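Local coordinates for protein periplasmic beta-glucosidase (Pseudomonas aeruginosa, PDB 6R5T) that probably hydrolyses terminal, non-reducing beta-D-glucosyl residues with release of beta-D-glucose, as a periplasmic glycoside hydrolase of family 3, at residues T86-S91 against R352-E357; V358-L363 against G555-S560; Q406-Y411 against G542-N547; L513-M518 against D533-T538. The protein carries 1 engineered substitution. All coordinates share one frame; numbering follows the deposited sequence.

Contact 1: T86-S91 against R352-E357; sequences TIFPIS and RQAARE
Thr86 and Phe88 lean on Ala354 and Ala355, joining a loop of the family 3 N-terminal, TIM-barrel-related domain to the first turns of helix 352-362. The loop follows strand 75-78, and the helix runs on toward the C-terminal domain. Small residues at an interface let two backbones come close, and here the CA atoms of Phe88 and Ala355 are 5.4 Å apart.

The packing across the two segments is apolar. The Phe88 ring reaches the helix obliquely through its CE1 corner, which rests 3.6 Å from Ala355 CA and 4.1 Å from Ala354 CB. CG lies beside the backbone N (chi1 -65°), a torsion that carries the ring to the helix although its CB does not point there. Val358 and residues of helix 100-116 also pack on this ring.

Polar atoms look elsewhere. Thr86 OG1 bonds to Glu113 and to the backbone N of His351, just ahead of the helix, while Arg352 forms salt bridges with Glu544 and Glu347. That division leaves the threonine methyl for the apolar side: with OG1 turned beside the backbone N (chi1 -53°), CG2 meets Ala355 CB at 3.5 Å.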
# COMPACT_ATOMS: atom_id res chain seq x y z
N THR A 86 8.93 25.76 -24.95
CA THR A 86 10.22 25.56 -24.26
C THR A 86 9.90 24.66 -23.06
O THR A 86 9.20 25.10 -22.14
CB THR A 86 10.88 26.84 -23.81
OG1 THR A 86 11.00 27.74 -24.91
CG2 THR A 86 12.23 26.55 -23.23
N ILE A 87 10.37 23.43 -23.11
CA ILE A 87 10.03 22.46 -22.04
C ILE A 87 11.09 22.51 -20.94
O ILE A 87 12.28 22.34 -21.18
CB ILE A 87 9.83 21.07 -22.64
CG1 ILE A 87 8.83 21.10 -23.80
CG2 ILE A 87 9.42 20.11 -21.54
CD1 ILE A 87 7.53 21.87 -23.51
N PHE A 88 10.63 22.73 -19.73
CA PHE A 88 11.43 22.69 -18.52
C PHE A 88 11.50 21.25 -18.05
O PHE A 88 10.82 20.36 -18.54
CB PHE A 88 10.82 23.63 -17.48
CG PHE A 88 10.88 25.08 -17.90
CD1 PHE A 88 11.99 25.86 -17.65
CD2 PHE A 88 9.82 25.65 -18.59
CE1 PHE A 88 12.07 27.17 -18.11
CE2 PHE A 88 9.89 26.96 -19.05
CZ PHE A 88 11.02 27.72 -18.80
N PRO A 89 12.31 20.98 -17.02
CA PRO A 89 12.24 19.66 -16.40
C PRO A 89 10.81 19.33 -15.97
O PRO A 89 10.03 20.22 -15.66
CB PRO A 89 13.12 19.78 -15.15
CG PRO A 89 14.11 20.87 -15.53
CD PRO A 89 13.31 21.82 -16.39
N ILE A 90 10.55 18.03 -15.89
CA ILE A 90 9.34 17.54 -15.22
C ILE A 90 9.23 18.13 -13.85
O ILE A 90 10.24 18.48 -13.20
CB ILE A 90 9.26 16.01 -15.26
CG1 ILE A 90 10.50 15.35 -14.64
CG2 ILE A 90 9.05 15.52 -16.66
CD1 ILE A 90 10.29 13.93 -14.20
N SER A 91 8.00 18.22 -13.33
CA SER A 91 7.75 18.82 -12.00
C SER A 91 8.61 18.18 -10.92
O SER A 91 9.05 18.87 -10.03
CB SER A 91 6.29 18.78 -11.65
OG SER A 91 5.58 19.59 -12.55
N ARG A 352 15.32 29.51 -24.38
CA ARG A 352 16.34 28.47 -24.06
C ARG A 352 17.17 28.88 -22.86
O ARG A 352 17.55 27.98 -22.12
CB ARG A 352 17.22 28.14 -25.25
CG ARG A 352 16.49 27.47 -26.40
CD ARG A 352 17.45 27.14 -27.50
NE ARG A 352 16.84 26.50 -28.63
CZ ARG A 352 16.56 25.21 -28.73
NH1 ARG A 352 16.85 24.41 -27.72
NH2 ARG A 352 16.00 24.69 -29.81
N GLN A 353 17.52 30.15 -22.68
CA GLN A 353 18.35 30.51 -21.53
C GLN A 353 17.58 30.15 -20.24
O GLN A 353 18.20 29.59 -19.34
CB GLN A 353 18.71 32.00 -21.49
CG GLN A 353 19.56 32.31 -20.27
CD GLN A 353 19.92 33.76 -20.06
OE1 GLN A 353 20.71 34.10 -19.17
NE2 GLN A 353 19.30 34.64 -20.83
N ALA A 354 16.29 30.44 -20.15
CA ALA A 354 15.52 30.11 -18.92
C ALA A 354 15.50 28.59 -18.76
O ALA A 354 15.70 28.11 -17.61
CB ALA A 354 14.12 30.66 -18.95
N ALA A 355 15.29 27.84 -19.83
CA ALA A 355 15.18 26.36 -19.70
C ALA A 355 16.51 25.80 -19.20
O ALA A 355 16.51 24.87 -18.38
CB ALA A 355 14.79 25.71 -20.99
N ARG A 356 17.62 26.30 -19.73
CA ARG A 356 18.96 25.77 -19.36
C ARG A 356 19.23 26.13 -17.90
O ARG A 356 19.70 25.25 -17.13
CB ARG A 356 20.01 26.33 -20.33
CG ARG A 356 21.40 25.73 -20.12
CD ARG A 356 22.30 26.18 -21.24
NE ARG A 356 23.65 25.69 -21.11
CZ ARG A 356 24.52 25.70 -22.10
NH1 ARG A 356 24.15 26.15 -23.28
NH2 ARG A 356 25.75 25.25 -21.92
N GLU A 357 18.97 27.37 -17.49
CA GLU A 357 19.24 27.81 -16.08
C GLU A 357 18.35 27.01 -15.12
O GLU A 357 18.83 26.60 -14.06
CB GLU A 357 19.05 29.31 -15.94
CG GLU A 357 20.19 30.01 -16.69
CD GLU A 357 20.20 31.52 -16.70
OE1 GLU A 357 19.20 32.13 -16.32
OE2 GLU A 357 21.24 32.08 -17.14

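Contact 2: V358-L363 against G555-S560; sequences VAREGL and GEHNPS
A single water joins Arg360, Leu363 and Ser560: it donates to Arg360 O and to Leu363 O, and accepts from Ser560 N at 2.8 Å. Arg360 and Leu363 flank the end of helix 352-362, just before it gives way to edge strand 364-368 in the C-terminal alpha/beta domain of the family 3 fold; Ser560 belongs to the loop after helix 545-553. It is a worked case of a bridging water that ties a helix end to a neighbouring loop, serving Arg360 O near that end and Leu363 O just beyond it.

A second water repeats the theme between side chains, donating to Glu361 OE1 at 2.8 Å and bonding Ser560 OG at 2.9 Å. Glu361 OE1 also forms a salt bridge with Lys678, outside both segments. The Glu361 chain bends at chi2 (-62°), which turns its carboxylate back toward the loop although its CB points away. There OE2 comes within 3.3 Å of His557 CE1, with carboxylate and ring planes almost perpendicular. The nearby carboxylate may help to stabilise positive charge on the imidazole, and a weak bond links His557 NE2 and Ser560 OG.

Arg360 supplies the apolar part. Its extended chain runs obliquely across one face of the ring, the guanidinium plane within 18° of the imidazole plane, and carries NE to a salt bridge with Asp551, in helix 545-553. The contact with His557 is therefore made by its carbons, CD approaching ND1 at 3.9 Å, and by a CH-pi interaction in which Arg360 CB stands 3.9 Å from the imidazole centroid, 6° off the ring normal.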
# COMPACT_ATOMS: atom_id res chain seq x y z
N VAL A 358 17.09 26.84 -15.45
CA VAL A 358 16.17 26.10 -14.55
C VAL A 358 16.61 24.64 -14.49
O VAL A 358 16.65 24.06 -13.38
CB VAL A 358 14.71 26.26 -15.01
CG1 VAL A 358 13.81 25.22 -14.37
CG2 VAL A 358 14.19 27.68 -14.74
N ALA A 359 16.93 24.04 -15.62
CA ALA A 359 17.27 22.60 -15.66
C ALA A 359 18.55 22.32 -14.87
O ALA A 359 18.62 21.30 -14.18
CB ALA A 359 17.38 22.09 -17.06
N ARG A 360 19.47 23.28 -14.80
CA ARG A 360 20.69 23.04 -13.99
C ARG A 360 20.33 22.81 -12.51
O ARG A 360 21.06 22.07 -11.85
CB ARG A 360 21.63 24.26 -14.03
CG ARG A 360 22.38 24.49 -15.32
CD ARG A 360 23.01 25.90 -15.22
NE ARG A 360 23.65 26.22 -16.48
CZ ARG A 360 23.87 27.43 -16.97
NH1 ARG A 360 23.56 28.51 -16.28
NH2 ARG A 360 24.47 27.55 -18.15
N GLU A 361 19.30 23.51 -12.01
CA GLU A 361 19.00 23.57 -10.58
C GLU A 361 18.38 22.27 -10.05
O GLU A 361 18.45 22.07 -8.85
CB GLU A 361 18.07 24.74 -10.27
CG GLU A 361 18.67 26.11 -10.59
CD GLU A 361 19.92 26.45 -9.78
OE1 GLU A 361 20.08 25.88 -8.66
OE2 GLU A 361 20.77 27.23 -10.29
N GLY A 362 17.82 21.47 -10.93
CA GLY A 362 17.07 20.25 -10.55
C GLY A 362 17.96 19.02 -10.52
O GLY A 362 17.52 17.96 -10.01
N LEU A 363 19.16 19.10 -11.09
CA LEU A 363 20.00 17.89 -11.23
C LEU A 363 20.56 17.49 -9.87
O LEU A 363 20.98 18.40 -9.09
CB LEU A 363 21.14 18.16 -12.21
CG LEU A 363 20.69 18.64 -13.58
CD1 LEU A 363 21.91 18.88 -14.45
CD2 LEU A 363 19.72 17.71 -14.27
N GLY A 555 31.49 20.90 -14.64
CA GLY A 555 31.71 21.76 -13.45
C GLY A 555 31.47 23.22 -13.71
O GLY A 555 31.81 24.03 -12.84
N GLU A 556 30.75 23.55 -14.76
CA GLU A 556 30.28 24.93 -14.98
C GLU A 556 29.21 25.22 -13.94
O GLU A 556 29.05 26.36 -13.57
CB GLU A 556 29.71 25.15 -16.38
CG GLU A 556 30.53 24.56 -17.51
CD GLU A 556 31.78 25.34 -17.91
OE1 GLU A 556 32.45 24.89 -18.87
OE2 GLU A 556 32.06 26.38 -17.27
N HIS A 557 28.44 24.22 -13.53
CA HIS A 557 27.42 24.37 -12.48
C HIS A 557 27.74 23.30 -11.43
O HIS A 557 28.00 22.15 -11.84
CB HIS A 557 25.99 24.24 -13.03
CG HIS A 557 24.95 24.36 -11.96
ND1 HIS A 557 24.44 25.59 -11.57
CD2 HIS A 557 24.32 23.43 -11.21
CE1 HIS A 557 23.55 25.41 -10.60
NE2 HIS A 557 23.45 24.09 -10.34
N ASN A 558 27.77 23.67 -10.18
CA ASN A 558 27.97 22.72 -9.07
C ASN A 558 26.59 22.13 -8.74
O ASN A 558 25.72 22.84 -8.28
CB ASN A 558 28.58 23.43 -7.88
CG ASN A 558 29.08 22.49 -6.83
OD1 ASN A 558 28.70 21.32 -6.83
ND2 ASN A 558 29.84 23.01 -5.87
N PRO A 559 26.39 20.81 -8.85
CA PRO A 559 25.05 20.27 -8.58
C PRO A 559 24.52 20.71 -7.21
O PRO A 559 25.20 20.63 -6.16
CB PRO A 559 25.22 18.77 -8.69
CG PRO A 559 26.67 18.49 -8.92
CD PRO A 559 27.38 19.79 -9.20
N SER A 560 23.25 21.10 -7.21
CA SER A 560 22.58 21.69 -6.02
C SER A 560 21.21 21.04 -5.79
O SER A 560 20.56 21.39 -4.78
CB SER A 560 22.46 23.18 -6.13
OG SER A 560 21.85 23.55 -7.35
O HOH W 1 22.09 20.81 -9.75
O HOH W 2 22.54 26.38 -7.53

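Contact 3: Q406-Y411 against G542-N547; sequences QAVTVY and GTEGGN
Two backbone hydrogen bonds hold Val408 to the start of helix 545-553. Val408 N donates to Thr543 O at 2.8 Å, nearly straight. In return Val408 O accepts from Gly546 N at 2.9 Å, although this donor stands 36° out of the carbonyl plane. Being held at two backbone atoms fixes where the valine side chain lies.

Around this core a side-chain bond shapes the surface that Val408 meets. Asn547 ND2 donates to Glu544 OE1 at 2.8 Å in a practically linear bond (177°); the acceptor lies in the amide plane of Asn547, while the N-H comes to the syn side of the carboxylate, somewhat out of its plane. Glu544 OE2 forms a salt bridge with Arg352, and Asn547 OD1 is met by Asn416, so both flat groups are secured at their two ends.

Val408 packs against this pair. With CG1 anti to the backbone N (chi1 -178°), it lies 3.8 Å from Asn547 CG, while CG2, beside that N, touches Asn547 ND2 and Glu544 OE2, each at 3.6 Å; the valine and asparagine side chains cross at about a right angle. Gly546 presents bare backbone. Its CA makes a CA-H...O contact of 3.2 Å with Thr409 O, and a water bridges Gly546 O and Val410 O.

Both segments lead into helices: Thr409 N-caps helix 410-418 through Gln412 N, and a type I turn from Gly542 to Gly545 brings Glu544 to the N-cap position of helix 545-553. It is a close meeting of two helix N-termini within the C-terminal domain, with a glycine where the two backbones come closest.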
# COMPACT_ATOMS: atom_id res chain seq x y z
N GLN A 406 13.75 20.06 -31.41
CA GLN A 406 14.35 21.28 -30.87
C GLN A 406 15.13 20.98 -29.59
O GLN A 406 15.76 21.89 -29.09
CB GLN A 406 13.28 22.35 -30.64
CG GLN A 406 12.73 22.89 -31.95
CD GLN A 406 11.68 23.95 -31.76
OE1 GLN A 406 10.82 23.91 -30.86
NE2 GLN A 406 11.80 24.99 -32.58
N ALA A 407 15.00 19.75 -29.07
CA ALA A 407 15.61 19.41 -27.76
C ALA A 407 17.10 19.07 -27.89
O ALA A 407 17.54 18.50 -28.91
CB ALA A 407 14.83 18.30 -27.11
N VAL A 408 17.84 19.36 -26.82
CA VAL A 408 19.29 19.05 -26.75
C VAL A 408 19.46 17.71 -26.02
O VAL A 408 19.19 17.66 -24.80
CB VAL A 408 20.06 20.17 -26.07
CG1 VAL A 408 21.55 19.86 -26.06
CG2 VAL A 408 19.78 21.53 -26.69
N THR A 409 19.92 16.70 -26.72
CA THR A 409 20.24 15.40 -26.09
C THR A 409 21.47 15.48 -25.18
O THR A 409 22.25 16.44 -25.22
CB THR A 409 20.45 14.30 -27.12
OG1 THR A 409 21.68 14.61 -27.80
CG2 THR A 409 19.30 14.17 -28.10
N VAL A 410 21.63 14.48 -24.33
CA VAL A 410 22.86 14.42 -23.49
C VAL A 410 24.07 14.36 -24.42
O VAL A 410 25.00 15.14 -24.20
CB VAL A 410 22.83 13.24 -22.52
CG1 VAL A 410 24.18 13.10 -21.83
CG2 VAL A 410 21.70 13.42 -21.54
N TYR A 411 24.03 13.52 -25.45
CA TYR A 411 25.15 13.47 -26.41
C TYR A 411 25.45 14.86 -26.97
O TYR A 411 26.59 15.32 -27.00
CB TYR A 411 24.87 12.46 -27.52
CG TYR A 411 26.01 12.40 -28.48
CD1 TYR A 411 26.09 13.29 -29.54
CD2 TYR A 411 27.04 11.50 -28.28
CE1 TYR A 411 27.15 13.25 -30.42
CE2 TYR A 411 28.11 11.45 -29.16
CZ TYR A 411 28.18 12.36 -30.19
OH TYR A 411 29.23 12.33 -31.05
N GLY A 542 14.23 18.38 -20.00
CA GLY A 542 13.56 19.35 -20.90
C GLY A 542 14.34 19.68 -22.14
O GLY A 542 15.35 19.06 -22.49
N THR A 543 13.87 20.73 -22.83
CA THR A 543 14.40 21.15 -24.15
C THR A 543 15.91 21.44 -24.07
O THR A 543 16.59 21.12 -25.04
CB THR A 543 13.65 22.41 -24.58
OG1 THR A 543 12.28 22.06 -24.78
CG2 THR A 543 14.21 23.01 -25.85
N GLU A 544 16.39 22.01 -22.98
CA GLU A 544 17.83 22.31 -22.80
C GLU A 544 18.49 21.28 -21.90
O GLU A 544 19.61 21.53 -21.44
CB GLU A 544 17.95 23.73 -22.27
CG GLU A 544 17.76 24.77 -23.36
CD GLU A 544 18.89 24.80 -24.38
OE1 GLU A 544 20.05 24.78 -23.93
OE2 GLU A 544 18.62 24.79 -25.63
N GLY A 545 17.85 20.12 -21.70
CA GLY A 545 18.37 19.18 -20.72
C GLY A 545 19.83 18.82 -20.96
O GLY A 545 20.62 18.81 -20.04
N GLY A 546 20.18 18.48 -22.18
CA GLY A 546 21.54 17.99 -22.46
C GLY A 546 22.56 19.08 -22.19
O GLY A 546 23.66 18.75 -21.74
N ASN A 547 22.24 20.34 -22.43
CA ASN A 547 23.20 21.44 -22.14
C ASN A 547 23.33 21.65 -20.63
O ASN A 547 24.47 21.79 -20.12
CB ASN A 547 22.79 22.74 -22.81
CG ASN A 547 23.15 22.80 -24.28
OD1 ASN A 547 24.18 22.25 -24.70
ND2 ASN A 547 22.31 23.51 -25.06
O HOH W 3 24.95 16.33 -21.57

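Contact 4: L513-M518 against D533-T538; sequences LVLVLM and DAILET
Leu513 and Asp533 open the pairing of two parallel strands with a reciprocal grip: Leu513 N donates to the anti lone pair of Asp533 OD2 at 2.8 Å, and Asp533 N returns a bond to Leu513 O. The same carbonyl also takes Ala534 N, at a longer 3.3 Å. Asp533 OD1 is satisfied by a salt bridge with Arg369, and both carboxylate oxygens are thus engaged.

The middle follows the parallel rule, in which alternate residues of one strand supply both donor and acceptor. Leu515 N bonds Ala534 O, and Leu515 O takes Leu536 N at 2.8 Å. Leu517 N then reaches Leu536 O at 2.9 Å. Val514, Val516 and Met518 turn their backbone polar groups the other way, to strand 472-478.

At the far end Leu517 O accepts twice from Thr538, from its N in the carbonyl plane and from OG1 at 2.8 Å, the latter 40° out of that plane. With chi1 at 78°, OG1 sits between the backbone N and carbonyl carbon and reaches Leu517 O. Glu537 is served from outside, by Asn519 at OE1 and by the backbone N of Trp539 at OE2.

Side chains pack on both faces: Leu517 CD1 on Ile535 CG2 (3.7 Å), and Val516 CG1 on Thr538 CG2 (3.7 Å), on the face covered by helix 545-553. With strand directions 12° apart and helix 526-531 between them in sequence, this is a beta-alpha-beta crossover of the mixed sheet in the family 3 C-terminal domain.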
# COMPACT_ATOMS: atom_id res chain seq x y z
N LEU A 513 33.09 4.88 -14.53
CA LEU A 513 31.70 4.77 -15.03
C LEU A 513 30.85 5.86 -14.39
O LEU A 513 30.62 5.78 -13.15
CB LEU A 513 31.19 3.38 -14.71
CG LEU A 513 29.75 3.06 -15.09
CD1 LEU A 513 29.49 3.25 -16.59
CD2 LEU A 513 29.35 1.66 -14.65
N VAL A 514 30.38 6.79 -15.20
CA VAL A 514 29.51 7.90 -14.76
C VAL A 514 28.10 7.56 -15.24
O VAL A 514 27.92 7.36 -16.42
CB VAL A 514 29.93 9.27 -15.33
CG1 VAL A 514 28.94 10.34 -14.95
CG2 VAL A 514 31.32 9.67 -14.89
N LEU A 515 27.13 7.45 -14.32
CA LEU A 515 25.74 7.22 -14.74
C LEU A 515 25.00 8.53 -14.79
O LEU A 515 24.99 9.29 -13.80
CB LEU A 515 25.04 6.31 -13.74
CG LEU A 515 25.55 4.92 -13.53
CD1 LEU A 515 24.47 4.13 -12.83
CD2 LEU A 515 25.99 4.27 -14.82
N VAL A 516 24.41 8.80 -15.94
CA VAL A 516 23.47 9.91 -16.13
C VAL A 516 22.08 9.29 -16.23
O VAL A 516 21.78 8.57 -17.19
CB VAL A 516 23.81 10.76 -17.38
CG1 VAL A 516 22.73 11.78 -17.62
CG2 VAL A 516 25.17 11.42 -17.25
N LEU A 517 21.27 9.47 -15.19
CA LEU A 517 19.99 8.77 -15.07
C LEU A 517 18.88 9.68 -15.59
O LEU A 517 18.82 10.88 -15.19
CB LEU A 517 19.71 8.54 -13.59
CG LEU A 517 20.61 7.59 -12.82
CD1 LEU A 517 20.02 7.44 -11.41
CD2 LEU A 517 20.75 6.26 -13.52
N MET A 518 18.01 9.14 -16.43
CA MET A 518 16.74 9.81 -16.79
C MET A 518 15.65 8.90 -16.24
O MET A 518 15.72 7.66 -16.34
CB MET A 518 16.57 10.03 -18.28
CG MET A 518 17.63 10.82 -18.85
SD MET A 518 17.03 11.53 -20.43
CE MET A 518 18.64 12.08 -20.97
N ASP A 533 30.89 4.83 -10.53
CA ASP A 533 31.84 5.76 -9.87
C ASP A 533 31.16 7.09 -9.60
O ASP A 533 31.53 7.75 -8.66
CB ASP A 533 33.09 5.92 -10.72
CG ASP A 533 33.80 4.58 -10.84
OD1 ASP A 533 34.12 3.98 -9.78
OD2 ASP A 533 33.90 4.05 -11.97
N ALA A 534 30.18 7.51 -10.42
CA ALA A 534 29.41 8.72 -10.10
C ALA A 534 28.01 8.52 -10.65
O ALA A 534 27.84 7.75 -11.62
CB ALA A 534 30.01 9.99 -10.65
N ILE A 535 27.03 9.16 -10.02
CA ILE A 535 25.61 9.03 -10.45
C ILE A 535 24.96 10.40 -10.39
O ILE A 535 25.01 11.02 -9.34
CB ILE A 535 24.82 8.08 -9.54
CG1 ILE A 535 25.42 6.68 -9.46
CG2 ILE A 535 23.36 8.00 -9.97
CD1 ILE A 535 24.79 5.80 -8.44
N LEU A 536 24.42 10.85 -11.51
CA LEU A 536 23.74 12.15 -11.61
C LEU A 536 22.29 11.86 -12.01
O LEU A 536 22.04 11.30 -13.06
CB LEU A 536 24.41 13.05 -12.64
CG LEU A 536 23.85 14.45 -12.78
CD1 LEU A 536 24.06 15.24 -11.46
CD2 LEU A 536 24.43 15.17 -14.01
N GLU A 537 21.37 12.23 -11.14
CA GLU A 537 19.92 12.13 -11.40
C GLU A 537 19.49 13.34 -12.24
O GLU A 537 19.65 14.48 -11.73
CB GLU A 537 19.20 12.05 -10.06
CG GLU A 537 17.69 12.21 -10.18
CD GLU A 537 17.08 11.05 -10.90
OE1 GLU A 537 16.70 10.07 -10.22
OE2 GLU A 537 17.00 11.09 -12.16
N THR A 538 18.98 13.13 -13.45
CA THR A 538 18.60 14.25 -14.32
C THR A 538 17.10 14.24 -14.62
O THR A 538 16.63 15.10 -15.41
CB THR A 538 19.40 14.25 -15.64
OG1 THR A 538 18.90 13.28 -16.56
CG2 THR A 538 20.86 14.02 -15.36

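The four contacts show how a multidomain enzyme is assembled around shared elements. Contact 1 comes first along the chain and joins the N-terminal domain to helix 352-362; the same helix then opens contact 2, whose segments enclose contact 3, which in turn encloses contact 4. Centres of contacts 1 and 3 are about 10 Å apart, joined by a probable hydrogen bond between Ile87 O and Thr543 N, whereas contacts 1 and 4 lie about 20 Å apart without touching. Contact 4 sits within the mixed sheet, reaching contact 2 through Leu363 on Thr538 and contact 3 through Met518 on Val410. Packing thus runs continuously from the domain junction to the sheet of the C-terminal domain.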